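Local structure of toll-like receptor 13 (Mus musculus, 4Z0C) at residues 564-569 with 596-601; 580-585 with 608-613. The protein recognises bacterial 23S rRNA as an innate immune receptor of the Toll-like family and signals through MYD88 and TRAF6 to activate NF-kappa-B. One frame throughout, in Å; residues are numbered along the deposited sequence.

Interaction 1: 564-569 with 596-601; sequences VFLDHH and ASLFQN. With nucleotides of chain D.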
ATOM      1  N   VAL A 564       1.829  17.157  -1.758  1.00 24.75           N
ATOM      2  CA  VAL A 564       1.256  17.675  -2.999  1.00 27.62           C
ATOM      3  C   VAL A 564       1.819  19.068  -3.200  1.00 30.76           C
ATOM      4  O   VAL A 564       1.603  19.946  -2.373  1.00 32.08           O
ATOM      5  CB  VAL A 564      -0.298  17.778  -2.965  1.00 22.70           C
ATOM      6  CG1 VAL A 564      -0.821  18.165  -4.335  1.00 23.38           C
ATOM      7  CG2 VAL A 564      -0.932  16.470  -2.549  1.00 15.35           C
ATOM      8  N   PHE A 565       2.574  19.260  -4.274  1.00 32.63           N
ATOM      9  CA  PHE A 565       3.157  20.559  -4.571  1.00 27.70           C
ATOM     10  C   PHE A 565       2.581  21.072  -5.880  1.00 27.61           C
ATOM     11  O   PHE A 565       2.892  20.553  -6.954  1.00 26.97           O
ATOM     12  CB  PHE A 565       4.686  20.471  -4.672  1.00 24.99           C
ATOM     13  CG  PHE A 565       5.343  19.844  -3.469  1.00 26.62           C
ATOM     14  CD1 PHE A 565       5.023  20.257  -2.188  1.00 21.60           C
ATOM     15  CD2 PHE A 565       6.258  18.808  -3.625  1.00 28.52           C
ATOM     16  CE1 PHE A 565       5.621  19.664  -1.078  1.00 21.95           C
ATOM     17  CE2 PHE A 565       6.865  18.215  -2.521  1.00 21.88           C
ATOM     18  CZ  PHE A 565       6.546  18.641  -1.245  1.00 15.82           C
ATOM     19  N   LEU A 566       1.743  22.095  -5.773  1.00 28.81           N
ATOM     20  CA  LEU A 566       1.145  22.766  -6.920  1.00 32.30           C
ATOM     21  C   LEU A 566       1.744  24.184  -6.968  1.00 35.79           C
ATOM     22  O   LEU A 566       1.151  25.145  -6.484  1.00 41.75           O
ATOM     23  CB  LEU A 566      -0.391  22.782  -6.762  1.00 31.90           C
ATOM     24  CG  LEU A 566      -1.059  21.394  -6.828  1.00 28.67           C
ATOM     25  CD1 LEU A 566      -2.258  21.239  -5.882  1.00 21.25           C
ATOM     26  CD2 LEU A 566      -1.474  21.091  -8.257  1.00 31.43           C
ATOM     27  N   ASP A 567       2.943  24.285  -7.537  1.00 38.42           N
ATOM     28  CA  ASP A 567       3.753  25.496  -7.491  1.00 35.19           C
ATOM     29  C   ASP A 567       3.326  26.541  -8.498  1.00 38.41           C
ATOM     30  O   ASP A 567       3.602  27.719  -8.320  1.00 40.86           O
ATOM     31  CB  ASP A 567       5.234  25.188  -7.762  1.00 38.35           C
ATOM     32  CG  ASP A 567       5.824  24.187  -6.794  1.00 37.81           C
ATOM     33  OD1 ASP A 567       5.341  24.064  -5.647  1.00 37.28           O
ATOM     34  OD2 ASP A 567       6.819  23.547  -7.182  1.00 37.85           O
ATOM     35  N   HIS A 568       2.700  26.109  -9.584  1.00 37.79           N
ATOM     36  CA  HIS A 568       2.477  27.009 -10.712  1.00 39.42           C
ATOM     37  C   HIS A 568       0.991  27.331 -10.966  1.00 40.83           C
ATOM     38  O   HIS A 568       0.312  27.845 -10.080  1.00 33.22           O
ATOM     39  CB  HIS A 568       3.162  26.440 -11.954  1.00 38.63           C
ATOM     40  CG  HIS A 568       4.613  26.134 -11.744  1.00 43.95           C
ATOM     41  ND1 HIS A 568       5.550  27.110 -11.472  1.00 42.45           N
ATOM     42  CD2 HIS A 568       5.283  24.953 -11.725  1.00 40.84           C
ATOM     43  CE1 HIS A 568       6.736  26.550 -11.320  1.00 37.61           C
ATOM     44  NE2 HIS A 568       6.599  25.242 -11.465  1.00 43.15           N
ATOM     45  N   HIS A 569       0.483  27.029 -12.158  1.00 39.81           N
ATOM     46  CA  HIS A 569      -0.922  27.309 -12.453  1.00 36.61           C
ATOM     47  C   HIS A 569      -1.641  26.077 -12.997  1.00 34.54           C
ATOM     48  O   HIS A 569      -2.355  26.133 -14.005  1.00 28.71           O
ATOM     49  CB  HIS A 569      -1.047  28.510 -13.382  1.00 33.77           C
ATOM     50  CG  HIS A 569      -0.824  29.819 -12.686  1.00 58.82           C
ATOM     51  ND1 HIS A 569      -0.190  30.888 -13.281  1.00 69.00           N
ATOM     52  CD2 HIS A 569      -1.138  30.220 -11.428  1.00 64.20           C
ATOM     53  CE1 HIS A 569      -0.135  31.896 -12.426  1.00 71.21           C
ATOM     54  NE2 HIS A 569      -0.698  31.514 -11.294  1.00 67.15           N
ATOM     55  N   ALA A 596       0.127  31.111  -4.914  1.00 32.51           N
ATOM     56  CA  ALA A 596      -0.752  32.142  -4.358  1.00 31.06           C
ATOM     57  C   ALA A 596      -1.986  32.369  -5.232  1.00 32.72           C
ATOM     58  O   ALA A 596      -3.069  32.601  -4.715  1.00 36.47           O
ATOM     59  CB  ALA A 596       0.005  33.441  -4.150  1.00 26.16           C
ATOM     60  N   SER A 597      -1.832  32.266  -6.549  1.00 29.26           N
ATOM     61  CA  SER A 597      -2.955  32.499  -7.451  1.00 31.49           C
ATOM     62  C   SER A 597      -3.509  31.224  -8.099  1.00 35.54           C
ATOM     63  O   SER A 597      -4.152  31.294  -9.145  1.00 34.04           O
ATOM     64  CB  SER A 597      -2.553  33.503  -8.537  1.00 39.86           C
ATOM     65  OG  SER A 597      -1.328  33.137  -9.153  1.00 46.29           O
ATOM     66  N   LEU A 598      -3.277  30.074  -7.466  1.00 37.51           N
ATOM     67  CA  LEU A 598      -3.685  28.770  -8.009  1.00 36.88           C
ATOM     68  C   LEU A 598      -5.195  28.634  -8.279  1.00 35.65           C
ATOM     69  O   LEU A 598      -5.601  28.026  -9.275  1.00 29.23           O
ATOM     70  CB  LEU A 598      -3.233  27.652  -7.060  1.00 33.69           C
ATOM     71  CG  LEU A 598      -3.440  26.199  -7.496  1.00 32.30           C
ATOM     72  CD1 LEU A 598      -2.568  25.856  -8.691  1.00 21.23           C
ATOM     73  CD2 LEU A 598      -3.145  25.291  -6.329  1.00 29.82           C
ATOM     74  N   PHE A 599      -6.012  29.221  -7.405  1.00 35.58           N
ATOM     75  CA  PHE A 599      -7.468  29.097  -7.495  1.00 39.69           C
ATOM     76  C   PHE A 599      -8.146  30.153  -8.379  1.00 37.90           C
ATOM     77  O   PHE A 599      -9.371  30.257  -8.392  1.00 37.67           O
ATOM     78  CB  PHE A 599      -8.096  29.166  -6.102  1.00 39.46           C
ATOM     79  CG  PHE A 599      -7.681  28.060  -5.189  1.00 39.67           C
ATOM     80  CD1 PHE A 599      -7.739  26.749  -5.597  1.00 40.44           C
ATOM     81  CD2 PHE A 599      -7.219  28.339  -3.915  1.00 43.33           C
ATOM     82  CE1 PHE A 599      -7.350  25.737  -4.740  1.00 43.69           C
ATOM     83  CE2 PHE A 599      -6.833  27.331  -3.058  1.00 42.03           C
ATOM     84  CZ  PHE A 599      -6.899  26.030  -3.470  1.00 40.68           C
ATOM     85  N   GLN A 600      -7.367  30.938  -9.105  1.00 36.78           N
ATOM     86  CA  GLN A 600      -7.926  32.072  -9.848  1.00 39.88           C
ATOM     87  C   GLN A 600      -8.990  31.740 -10.879  1.00 42.57           C
ATOM     88  O   GLN A 600      -9.917  32.513 -11.088  1.00 49.49           O
ATOM     89  CB  GLN A 600      -6.824  32.863 -10.525  1.00 51.76           C
ATOM     90  CG  GLN A 600      -6.218  33.912  -9.641  1.00 67.50           C
ATOM     91  CD  GLN A 600      -5.296  34.823 -10.410  1.00 71.77           C
ATOM     92  OE1 GLN A 600      -4.634  34.396 -11.367  1.00 71.68           O
ATOM     93  NE2 GLN A 600      -5.263  36.090 -10.019  1.00 66.69           N
ATOM     94  N   ASN A 601      -8.867  30.601 -11.538  1.00 38.45           N
ATOM     95  CA  ASN A 601      -9.819  30.290 -12.594  1.00 37.48           C
ATOM     96  C   ASN A 601     -11.012  29.449 -12.145  1.00 30.46           C
ATOM     97  O   ASN A 601     -11.933  29.186 -12.921  1.00 25.46           O
ATOM     98  CB  ASN A 601      -9.103  29.639 -13.766  1.00 44.34           C
ATOM     99  CG  ASN A 601      -8.671  30.647 -14.781  1.00 55.94           C
ATOM    100  OD1 ASN A 601      -7.711  31.381 -14.564  1.00 52.26           O
ATOM    101  ND2 ASN A 601      -9.394  30.721 -15.889  1.00 69.24           N
TER
ATOM    102  P     C D  10      14.096  19.204  -1.980  1.00 39.18           P
ATOM    103  OP1   C D  10      15.269  19.425  -2.854  1.00 39.37           O
ATOM    104  OP2   C D  10      13.680  20.272  -1.030  1.00 38.69           O
ATOM    105  O5'   C D  10      12.867  18.849  -2.920  1.00 37.42           O
ATOM    106  C5'   C D  10      12.965  17.771  -3.842  1.00 28.15           C
ATOM    107  C4'   C D  10      12.652  18.224  -5.242  1.00 32.27           C
ATOM    108  O4'   C D  10      11.259  18.642  -5.295  1.00 27.40           O
ATOM    109  C3'   C D  10      13.484  19.407  -5.753  1.00 32.05           C
ATOM    110  O3'   C D  10      13.777  19.223  -7.139  1.00 43.05           O
ATOM    111  C2'   C D  10      12.534  20.592  -5.581  1.00 28.84           C
ATOM    112  O2'   C D  10      12.756  21.645  -6.491  1.00 23.56           O
ATOM    113  C1'   C D  10      11.170  19.944  -5.827  1.00 29.64           C
ATOM    114  N1    C D  10      10.070  20.652  -5.164  1.00 32.06           N
ATOM    115  C2    C D  10       9.209  21.442  -5.940  1.00 31.69           C
ATOM    116  O2    C D  10       9.355  21.506  -7.170  1.00 30.99           O
ATOM    117  N3    C D  10       8.219  22.120  -5.330  1.00 30.09           N
ATOM    118  C4    C D  10       8.074  22.049  -4.009  1.00 37.20           C
ATOM    119  N4    C D  10       7.064  22.752  -3.471  1.00 44.98           N
ATOM    120  C5    C D  10       8.940  21.262  -3.190  1.00 30.90           C
ATOM    121  C6    C D  10       9.916  20.580  -3.802  1.00 31.77           C
TER
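His-569 and Leu-598 bring the two backbones to 5.4 Å between their CA atoms, where the run-out of strand 564-566 passes the type I turn from Ser-597 to Gln-600. The setting is the leucine-rich-repeat solenoid of the ectodomain: 564-569 belongs to LRR 22, and 596-601 starts in LRR 23 and continues into the loop toward the next repeat. The turn is closed by Gln-600 N bonding to Ser-597 O (3.2 Å).

The apolar part of the contact rests on Leu-598. Its CG lies anti to the backbone N (chi1 -174°), which carries the two methyls toward 564-569. There CD2 packs against CB of Leu-566 at 3.8 Å, the two leucines crossing at about a right angle, while CD1 comes within 3.8 Å of the carbonyl O of His-568. Phe-571 touches both leucines. Beside this packing, the Asn-595 amide ties the segments together, giving its ND2 proton to Asp-567 O and accepting from Ser-597 N with OD1.

Phe-565 and Asp-567 meet nucleotide C10 of chain D. The pyrimidine lies over one face of the Phe-565 ring, with its C5 above the ring centre at a height of 3.6 Å. Asp-567 addresses the base edge: N4 of C10 donates to OD1 of Asp-567 (3.1 Å), and N3 of C10 stands 2.7 Å from OD2 of Asp-567.

At the far end, the exposed His-569 uses its ring edge. NE2 of His-569 donates to OG of Ser-597 at 2.8 Å and 167°, with the hydroxyl oxygen only 8° out of the imidazole plane.

Interaction 2: 580-585 with 608-613; sequences LDISGT and LRLENN. With nucleotides of chain C.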
ATOM      1  N   LEU A 580     -13.144  20.236  -5.133  1.00 27.52           N
ATOM      2  CA  LEU A 580     -11.716  19.964  -5.019  1.00 28.57           C
ATOM      3  C   LEU A 580     -11.386  19.515  -3.601  1.00 28.44           C
ATOM      4  O   LEU A 580     -11.759  20.178  -2.645  1.00 31.01           O
ATOM      5  CB  LEU A 580     -10.908  21.222  -5.354  1.00 25.59           C
ATOM      6  CG  LEU A 580      -9.410  21.099  -5.093  1.00 22.83           C
ATOM      7  CD1 LEU A 580      -8.884  20.020  -5.986  1.00 19.19           C
ATOM      8  CD2 LEU A 580      -8.694  22.413  -5.364  1.00 23.23           C
ATOM      9  N   ASP A 581     -10.708  18.381  -3.458  1.00 30.03           N
ATOM     10  CA  ASP A 581     -10.236  17.941  -2.144  1.00 29.95           C
ATOM     11  C   ASP A 581      -8.717  17.673  -2.129  1.00 33.08           C
ATOM     12  O   ASP A 581      -8.210  16.833  -2.874  1.00 30.66           O
ATOM     13  CB  ASP A 581     -11.004  16.704  -1.685  1.00 21.87           C
ATOM     14  CG  ASP A 581     -10.592  16.225  -0.292  1.00 38.60           C
ATOM     15  OD1 ASP A 581      -9.432  15.808  -0.095  1.00 49.54           O
ATOM     16  OD2 ASP A 581     -11.444  16.208   0.610  1.00 48.83           O
ATOM     17  N   ILE A 582      -8.008  18.416  -1.282  1.00 31.27           N
ATOM     18  CA  ILE A 582      -6.596  18.195  -1.013  1.00 31.69           C
ATOM     19  C   ILE A 582      -6.371  18.130   0.492  1.00 33.03           C
ATOM     20  O   ILE A 582      -5.648  18.954   1.083  1.00 31.67           O
ATOM     21  CB  ILE A 582      -5.725  19.311  -1.592  1.00 22.48           C
ATOM     22  CG1 ILE A 582      -6.228  19.680  -2.982  1.00 22.48           C
ATOM     23  CG2 ILE A 582      -4.275  18.843  -1.648  1.00 19.84           C
ATOM     24  CD1 ILE A 582      -5.421  20.749  -3.662  1.00 24.64           C
ATOM     25  N   SER A 583      -7.014  17.147   1.106  1.00 23.72           N
ATOM     26  CA  SER A 583      -6.951  16.971   2.546  1.00 24.86           C
ATOM     27  C   SER A 583      -5.989  15.862   2.909  1.00 28.04           C
ATOM     28  O   SER A 583      -5.714  14.994   2.094  1.00 29.31           O
ATOM     29  CB  SER A 583      -8.342  16.645   3.093  1.00 26.69           C
ATOM     30  OG  SER A 583      -9.271  17.628   2.667  1.00 31.53           O
ATOM     31  N   GLY A 584      -5.474  15.905   4.132  1.00 28.04           N
ATOM     32  CA  GLY A 584      -4.749  14.784   4.693  1.00 24.66           C
ATOM     33  C   GLY A 584      -3.270  14.668   4.343  1.00 30.18           C
ATOM     34  O   GLY A 584      -2.726  13.585   4.458  1.00 31.66           O
ATOM     35  N   THR A 585      -2.615  15.749   3.915  1.00 20.67           N
ATOM     36  CA  THR A 585      -1.162  15.712   3.751  1.00 20.71           C
ATOM     37  C   THR A 585      -0.469  15.780   5.111  1.00 33.19           C
ATOM     38  O   THR A 585       0.646  15.302   5.264  1.00 32.01           O
ATOM     39  CB  THR A 585      -0.631  16.809   2.804  1.00 21.38           C
ATOM     40  OG1 THR A 585      -0.578  18.084   3.481  1.00 30.28           O
ATOM     41  CG2 THR A 585      -1.497  16.894   1.550  1.00 16.71           C
ATOM     42  N   LEU A 608     -14.592  23.088  -1.415  1.00 23.20           N
ATOM     43  CA  LEU A 608     -13.149  23.103  -1.253  1.00 31.41           C
ATOM     44  C   LEU A 608     -12.816  22.561   0.124  1.00 33.71           C
ATOM     45  O   LEU A 608     -13.206  23.146   1.141  1.00 30.08           O
ATOM     46  CB  LEU A 608     -12.572  24.522  -1.428  1.00 28.54           C
ATOM     47  CG  LEU A 608     -11.076  24.648  -1.094  1.00 23.80           C
ATOM     48  CD1 LEU A 608     -10.217  23.774  -1.990  1.00 16.68           C
ATOM     49  CD2 LEU A 608     -10.610  26.085  -1.142  1.00 19.53           C
ATOM     50  N   ARG A 609     -12.122  21.426   0.137  1.00 26.14           N
ATOM     51  CA  ARG A 609     -11.672  20.781   1.366  1.00 24.65           C
ATOM     52  C   ARG A 609     -10.151  20.692   1.432  1.00 27.94           C
ATOM     53  O   ARG A 609      -9.495  20.126   0.551  1.00 22.86           O
ATOM     54  CB  ARG A 609     -12.319  19.398   1.524  1.00 29.59           C
ATOM     55  CG  ARG A 609     -13.816  19.476   1.817  1.00 32.29           C
ATOM     56  CD  ARG A 609     -14.482  18.113   1.744  1.00 33.10           C
ATOM     57  NE  ARG A 609     -15.873  18.166   2.178  1.00 30.71           N
ATOM     58  CZ  ARG A 609     -16.758  17.198   1.971  1.00 46.00           C
ATOM     59  NH1 ARG A 609     -16.395  16.088   1.334  1.00 41.45           N
ATOM     60  NH2 ARG A 609     -18.009  17.333   2.410  1.00 49.98           N
ATOM     61  N   LEU A 610      -9.609  21.291   2.477  1.00 27.71           N
ATOM     62  CA  LEU A 610      -8.178  21.432   2.671  1.00 21.73           C
ATOM     63  C   LEU A 610      -7.905  20.997   4.094  1.00 20.96           C
ATOM     64  O   LEU A 610      -7.160  21.652   4.811  1.00 25.77           O
ATOM     65  CB  LEU A 610      -7.785  22.893   2.475  1.00 18.96           C
ATOM     66  CG  LEU A 610      -7.000  23.333   1.230  1.00 29.45           C
ATOM     67  CD1 LEU A 610      -7.384  22.564  -0.016  1.00 33.83           C
ATOM     68  CD2 LEU A 610      -7.108  24.835   0.991  1.00 21.00           C
ATOM     69  N   GLU A 611      -8.556  19.907   4.496  1.00 20.70           N
ATOM     70  CA  GLU A 611      -8.577  19.443   5.893  1.00 27.75           C
ATOM     71  C   GLU A 611      -7.363  18.617   6.296  1.00 25.63           C
ATOM     72  O   GLU A 611      -6.705  18.017   5.455  1.00 27.08           O
ATOM     73  CB  GLU A 611      -9.850  18.602   6.161  1.00 25.07           C
ATOM     74  CG  GLU A 611     -11.104  19.087   5.418  1.00 33.71           C
ATOM     75  CD  GLU A 611     -12.370  18.239   5.663  1.00 39.72           C
ATOM     76  OE1 GLU A 611     -12.298  17.137   6.266  1.00 39.67           O
ATOM     77  OE2 GLU A 611     -13.445  18.663   5.191  1.00 35.47           O
ATOM     78  N   ASN A 612      -7.093  18.564   7.593  1.00 22.34           N
ATOM     79  CA  ASN A 612      -6.045  17.702   8.123  1.00 25.54           C
ATOM     80  C   ASN A 612      -4.716  17.916   7.408  1.00 29.77           C
ATOM     81  O   ASN A 612      -4.027  16.967   7.040  1.00 31.77           O
ATOM     82  CB  ASN A 612      -6.452  16.238   8.042  1.00 31.89           C
ATOM     83  CG  ASN A 612      -6.243  15.508   9.355  1.00 47.21           C
ATOM     84  OD1 ASN A 612      -5.113  15.244   9.768  1.00 51.04           O
ATOM     85  ND2 ASN A 612      -7.345  15.179  10.025  1.00 50.53           N
ATOM     86  N   ASN A 613      -4.374  19.178   7.182  1.00 30.46           N
ATOM     87  CA  ASN A 613      -3.117  19.497   6.536  1.00 27.72           C
ATOM     88  C   ASN A 613      -2.198  20.205   7.502  1.00 31.68           C
ATOM     89  O   ASN A 613      -1.110  20.621   7.116  1.00 29.66           O
ATOM     90  CB  ASN A 613      -3.348  20.367   5.321  1.00 28.64           C
ATOM     91  CG  ASN A 613      -3.760  19.572   4.126  1.00 30.26           C
ATOM     92  OD1 ASN A 613      -3.134  18.576   3.805  1.00 30.92           O
ATOM     93  ND2 ASN A 613      -4.834  19.990   3.469  1.00 24.74           N
TER
ATOM     94  P     G C   8     -14.533  13.686  11.806  1.00 35.46           P
ATOM     95  OP1   G C   8     -15.079  13.749  13.188  1.00 29.05           O
ATOM     96  OP2   G C   8     -14.516  14.861  10.896  1.00 34.61           O
ATOM     97  O5'   G C   8     -13.030  13.202  12.011  1.00 31.07           O
ATOM     98  C5'   G C   8     -12.781  11.938  12.617  1.00 41.76           C
ATOM     99  C4'   G C   8     -11.315  11.598  12.652  1.00 37.74           C
ATOM    100  O4'   G C   8     -10.832  11.338  11.305  1.00 29.58           O
ATOM    101  C3'   G C   8     -10.413  12.684  13.239  1.00 35.04           C
ATOM    102  O3'   G C   8      -9.553  12.129  14.222  1.00 36.57           O
ATOM    103  C2'   G C   8      -9.585  13.157  12.049  1.00 34.87           C
ATOM    104  O2'   G C   8      -8.271  13.552  12.370  1.00 41.07           O
ATOM    105  C1'   G C   8      -9.574  11.937  11.148  1.00 32.50           C
ATOM    106  N9    G C   8      -9.327  12.291   9.752  1.00 32.40           N
ATOM    107  C8    G C   8      -8.284  11.817   8.996  1.00 25.28           C
ATOM    108  N7    G C   8      -8.251  12.361   7.811  1.00 34.69           N
ATOM    109  C5    G C   8      -9.306  13.271   7.794  1.00 33.99           C
ATOM    110  C6    G C   8      -9.756  14.153   6.769  1.00 34.22           C
ATOM    111  O6    G C   8      -9.303  14.317   5.628  1.00 34.75           O
ATOM    112  N1    G C   8     -10.861  14.896   7.166  1.00 31.49           N
ATOM    113  C2    G C   8     -11.449  14.807   8.398  1.00 35.25           C
ATOM    114  N2    G C   8     -12.503  15.617   8.600  1.00 37.82           N
ATOM    115  N3    G C   8     -11.035  13.990   9.361  1.00 30.97           N
ATOM    116  C4    G C   8      -9.967  13.256   8.999  1.00 27.53           C
ATOM    117  P     A C   7     -18.802  14.045   8.857  1.00 34.98           P
ATOM    118  OP1   A C   7     -18.941  13.825  10.316  1.00 40.18           O
ATOM    119  OP2   A C   7     -18.473  15.384   8.320  1.00 34.90           O
ATOM    120  O5'   A C   7     -17.698  13.028   8.322  1.00 43.08           O
ATOM    121  C5'   A C   7     -17.545  11.741   8.899  1.00 31.73           C
ATOM    122  C4'   A C   7     -16.091  11.357   8.993  1.00 27.40           C
ATOM    123  O4'   A C   7     -15.541  11.117   7.667  1.00 24.71           O
ATOM    124  C3'   A C   7     -15.169  12.410   9.586  1.00 26.73           C
ATOM    125  O3'   A C   7     -15.233  12.473  11.004  1.00 28.43           O
ATOM    126  C2'   A C   7     -13.800  11.999   9.035  1.00 29.17           C
ATOM    127  O2'   A C   7     -13.272  10.906   9.768  1.00 28.42           O
ATOM    128  C1'   A C   7     -14.172  11.499   7.637  1.00 27.50           C
ATOM    129  N9    A C   7     -13.996  12.551   6.619  1.00 35.88           N
ATOM    130  C8    A C   7     -14.807  13.650   6.449  1.00 31.76           C
ATOM    131  N7    A C   7     -14.437  14.425   5.469  1.00 34.90           N
ATOM    132  C5    A C   7     -13.292  13.812   4.967  1.00 38.66           C
ATOM    133  C6    A C   7     -12.416  14.170   3.917  1.00 40.69           C
ATOM    134  N6    A C   7     -12.607  15.268   3.181  1.00 33.38           N
ATOM    135  N1    A C   7     -11.353  13.351   3.652  1.00 39.01           N
ATOM    136  C2    A C   7     -11.194  12.251   4.408  1.00 33.84           C
ATOM    137  N3    A C   7     -11.949  11.823   5.426  1.00 43.77           N
ATOM    138  C4    A C   7     -13.001  12.651   5.662  1.00 39.33           C
ATOM    139  P     A C   6     -19.830  14.021   2.599  1.00 34.89           P
ATOM    140  OP1   A C   6     -20.477  12.918   1.840  1.00 38.99           O
ATOM    141  OP2   A C   6     -19.539  15.257   1.846  1.00 32.05           O
ATOM    142  O5'   A C   6     -20.717  14.317   3.884  1.00 29.15           O
ATOM    143  C5'   A C   6     -20.319  15.271   4.874  1.00 26.28           C
ATOM    144  C4'   A C   6     -20.766  14.853   6.257  1.00 26.06           C
ATOM    145  O4'   A C   6     -22.219  14.720   6.278  1.00 37.82           O
ATOM    146  C3'   A C   6     -20.227  13.511   6.729  1.00 28.94           C
ATOM    147  O3'   A C   6     -20.146  13.540   8.150  1.00 29.76           O
ATOM    148  C2'   A C   6     -21.330  12.539   6.304  1.00 32.43           C
ATOM    149  O2'   A C   6     -21.355  11.329   7.025  1.00 35.85           O
ATOM    150  C1'   A C   6     -22.584  13.370   6.565  1.00 31.37           C
ATOM    151  N9    A C   6     -23.721  13.064   5.694  1.00 32.10           N
ATOM    152  C8    A C   6     -23.709  12.650   4.378  1.00 36.02           C
ATOM    153  N7    A C   6     -24.919  12.531   3.853  1.00 39.04           N
ATOM    154  C5    A C   6     -25.780  12.916   4.873  1.00 30.03           C
ATOM    155  C6    A C   6     -27.184  13.026   4.950  1.00 32.99           C
ATOM    156  N6    A C   6     -28.003  12.743   3.938  1.00 26.62           N
ATOM    157  N1    A C   6     -27.729  13.445   6.115  1.00 32.31           N
ATOM    158  C2    A C   6     -26.902  13.741   7.128  1.00 34.11           C
ATOM    159  N3    A C   6     -25.571  13.676   7.184  1.00 32.88           N
ATOM    160  C4    A C   6     -25.059  13.256   6.010  1.00 32.68           C
TER
HETATM  161  O   HOH W   1     -14.317  15.211  -0.140  1.00 27.94           O
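Asp-581 and Arg-609 are register partners on adjacent parallel strands; their side chains cross at a slant, with the carboxylate and guanidinium planes 84° apart, and both meet the RNA of chain C. OD2 of Asp-581 accepts from N6 of A7 at 3.0 Å. The arginine, extended from CG to NE, sends NH2 in plane to OP2 of A6 (2.6 Å, 169°) and also forms a salt bridge with Glu-10. A water at the guanidinium edge accepts from its NH1 and donates to Asp-581 OD2. Glu-611 reads guanine G8: its OE1 accepts from both N1 and N2, each at 2.8 Å, while Ser-633 binds OE2.

Behind these groups, the backbone is held in shape. OD1 of Asp-581 accepts from Ser-583 N (3.0 Å), an Asx turn, and Ser-583 OG accepts from Glu-611 N at 3.0 Å. The next layer is the asparagine ladder of leucine-rich repeats. ND2 of Asn-613 donates to Ile-582 O (2.7 Å, 166°), and OD1 of Asn-613 is gripped from opposite faces of its amide by N and OG1 of Thr-585, which fixes the amide's rotation. On the other side of the sheet, Leu-580 and Leu-608 lie alongside each other, pointing into the core.

The pattern repeats outward: strand 579-581 bonds to 555-557 and strand 607-609 to 631-633, where Asn-637 donates to Leu-610 O as Asn-613 does to Ile-582 O.

Interactions 1 and 2 share LRR 23: the first joins it to LRR 22, the second to LRR 24; their centres lie about 14 Å apart and their chain segments alternate. Interaction 2 lies on the parallel strand ladder and meets the RNA of chain C; interaction 1 lies across the coil and meets a nucleotide of chain D, so this stretch of solenoid touches two RNA strands. The core between them is apolar: CE1 of Phe-599 reaches CD2 of Leu-580 at 3.6 Å, and CD1 of Leu-566 reaches CD1 of Ile-582 at 3.9 Å. Asn-612 also packs on Asp-587 of the second subunit, which places interaction 2 near the dimer contact.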